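Local coordinates for protein alkaline phosphatase (Thermus thermophilus, PDB 7KWD) that probably hydrolyses phosphate monoesters as a homodimeric metalloenzyme with zinc and magnesium in its active site, at residues V144-P149 / I274-H279. Numbering follows the deposited sequence.
Sequences VTHATP and IDHANH. With ZN (zinc ion), chain F; MG (magnesium ion), chain D.
With CG of His276 anti to its carbonyl carbon (chi1 -62°) and a chi1 of -149°, some 30° short of fully anti, sending the His146 ring toward helix 273-280, the two imidazoles meet beside the magnesium and zinc sites. Their planes stand at 85° with centroids 5.9 Å apart, an offset edge-to-face pair in which His276 NE2 comes in obliquely near His146 CE1, 4.1 Å away, not over the ring centre. No hydrogen bond joins the segments, and only 46 Å² is buried.

The pair probably lines the active site, the His146 side chain being about 6 Å from that of Ser95, the predicted phosphoserine nucleophile. Consistent with its predicted role in the magnesium site, His146 reaches the ion through a water, 2.9 Å from its ND1, that also accepts from Thr148 N. Thr148 OG1 binds the magnesium directly at 2.4 Å, with Asp47 and Glu270 completing the protein ligands. One helical turn carries Asp275 and His279 to the zinc; His433 is the third protein ligand.

His276 ND1 is hydrogen-bonded to Arg273. His146 occupies the N-cap position, just before helix 147-153, following strand 135-140, while helix 273-280 follows the adjacent parallel strand 265-271 and packs through Ala277 on helix 283-306.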
loop_
_atom_site.group_PDB
_atom_site.type_symbol
_atom_site.label_atom_id
_atom_site.label_comp_id
_atom_site.label_asym_id
_atom_site.label_seq_id
_atom_site.Cartn_x
_atom_site.Cartn_y
_atom_site.Cartn_z
ATOM N N VAL A 144 14.434 -0.608 -24.275
ATOM C CA VAL A 144 14.971 -1.916 -23.955
ATOM C C VAL A 144 16.233 -1.803 -23.117
ATOM O O VAL A 144 16.592 -2.750 -22.399
ATOM C CB VAL A 144 15.183 -2.679 -25.274
ATOM C CG1 VAL A 144 16.404 -2.101 -26.047
ATOM C CG2 VAL A 144 15.353 -4.142 -24.972
ATOM N N THR A 145 16.894 -0.646 -23.176
ATOM C CA THR A 145 18.112 -0.312 -22.453
ATOM C C THR A 145 17.819 0.342 -21.090
ATOM O O THR A 145 18.737 0.816 -20.409
ATOM C CB THR A 145 18.937 0.657 -23.331
ATOM O OG1 THR A 145 18.047 1.709 -23.742
ATOM C CG2 THR A 145 19.484 0.008 -24.591
ATOM N N HIS A 146 16.564 0.389 -20.681
ATOM C CA HIS A 146 16.206 1.052 -19.436
ATOM C C HIS A 146 16.723 0.266 -18.230
ATOM O O HIS A 146 17.275 -0.830 -18.343
ATOM C CB HIS A 146 14.696 1.244 -19.388
ATOM C CG HIS A 146 14.254 2.463 -18.647
ATOM N ND1 HIS A 146 13.424 2.393 -17.547
ATOM C CD2 HIS A 146 14.484 3.786 -18.869
ATOM C CE1 HIS A 146 13.179 3.618 -17.109
ATOM N NE2 HIS A 146 13.806 4.481 -17.893
ATOM N N ALA A 147 16.568 0.881 -17.055
ATOM C CA ALA A 147 17.301 0.431 -15.874
ATOM C C ALA A 147 16.948 -0.993 -15.486
ATOM O O ALA A 147 17.828 -1.776 -15.121
ATOM C CB ALA A 147 17.013 1.349 -14.697
ATOM N N THR A 148 15.668 -1.365 -15.567
ATOM C CA THR A 148 15.276 -2.645 -14.987
ATOM C C THR A 148 15.857 -3.802 -15.777
ATOM O O THR A 148 16.492 -4.686 -15.176
ATOM C CB THR A 148 13.752 -2.718 -14.887
ATOM O OG1 THR A 148 13.285 -1.678 -14.018
ATOM C CG2 THR A 148 13.354 -4.061 -14.335
ATOM N N PRO A 149 15.703 -3.870 -17.091
ATOM C CA PRO A 149 16.394 -4.930 -17.849
ATOM C C PRO A 149 17.892 -4.794 -17.781
ATOM O O PRO A 149 18.613 -5.800 -17.615
ATOM C CB PRO A 149 15.866 -4.744 -19.291
ATOM C CG PRO A 149 15.273 -3.377 -19.328
ATOM C CD PRO A 149 14.780 -3.085 -17.921
ATOM N N ILE A 274 3.766 0.808 -15.789
ATOM C CA ILE A 274 2.952 1.014 -14.597
ATOM C C ILE A 274 3.529 2.164 -13.790
ATOM O O ILE A 274 2.813 3.095 -13.410
ATOM C CB ILE A 274 2.879 -0.275 -13.761
ATOM C CG1 ILE A 274 2.143 -1.377 -14.538
ATOM C CG2 ILE A 274 2.257 0.012 -12.401
ATOM C CD1 ILE A 274 2.319 -2.775 -13.907
ATOM N N ASP A 275 4.845 2.109 -13.529
ATOM C CA ASP A 275 5.566 3.195 -12.870
ATOM C C ASP A 275 5.290 4.531 -13.547
ATOM O O ASP A 275 4.881 5.492 -12.898
ATOM C CB ASP A 275 7.066 2.866 -12.876
ATOM C CG ASP A 275 7.899 3.885 -12.171
ATOM O OD1 ASP A 275 7.675 4.081 -10.944
ATOM O OD2 ASP A 275 8.797 4.465 -12.833
ATOM N N HIS A 276 5.441 4.584 -14.870
ATOM C CA HIS A 276 5.314 5.847 -15.584
ATOM C C HIS A 276 3.915 6.421 -15.443
ATOM O O HIS A 276 3.746 7.619 -15.208
ATOM C CB HIS A 276 5.649 5.653 -17.062
ATOM C CG HIS A 276 7.051 5.194 -17.285
ATOM N ND1 HIS A 276 7.518 4.808 -18.511
ATOM C CD2 HIS A 276 8.082 5.033 -16.424
ATOM C CE1 HIS A 276 8.784 4.442 -18.414
ATOM N NE2 HIS A 276 9.152 4.569 -17.156
ATOM N N ALA A 277 2.892 5.580 -15.610
ATOM C CA ALA A 277 1.535 6.079 -15.456
ATOM C C ALA A 277 1.318 6.581 -14.048
ATOM O O ALA A 277 0.617 7.574 -13.838
ATOM C CB ALA A 277 0.522 4.988 -15.788
ATOM N N ASN A 278 1.889 5.887 -13.059
ATOM C CA ASN A 278 1.717 6.346 -11.687
ATOM C C ASN A 278 2.402 7.679 -11.479
ATOM O O ASN A 278 1.922 8.499 -10.681
ATOM C CB ASN A 278 2.242 5.312 -10.699
ATOM C CG ASN A 278 1.311 4.096 -10.585
ATOM O OD1 ASN A 278 0.132 4.158 -10.914
ATOM N ND2 ASN A 278 1.865 2.990 -10.128
ATOM N N HIS A 279 3.547 7.887 -12.157
ATOM C CA HIS A 279 4.207 9.191 -12.163
ATOM C C HIS A 279 3.284 10.273 -12.727
ATOM O O HIS A 279 3.170 11.362 -12.153
ATOM C CB HIS A 279 5.492 9.127 -12.991
ATOM C CG HIS A 279 6.669 8.571 -12.260
ATOM N ND1 HIS A 279 7.091 9.071 -11.048
ATOM C CD2 HIS A 279 7.513 7.554 -12.563
ATOM C CE1 HIS A 279 8.157 8.406 -10.648
ATOM N NE2 HIS A 279 8.442 7.495 -11.559
HETATM ZN ZN ZN F . 9.732 5.686 -11.569
HETATM MG MG MG D . 11.735 -0.207 -15.046
HETATM O O HOH W 1 12.964 -0.331 -16.773
HETATM O O HOH W 2 12.843 1.331 -14.571
HETATM O O HOH W 3 10.081 1.323 -15.624
#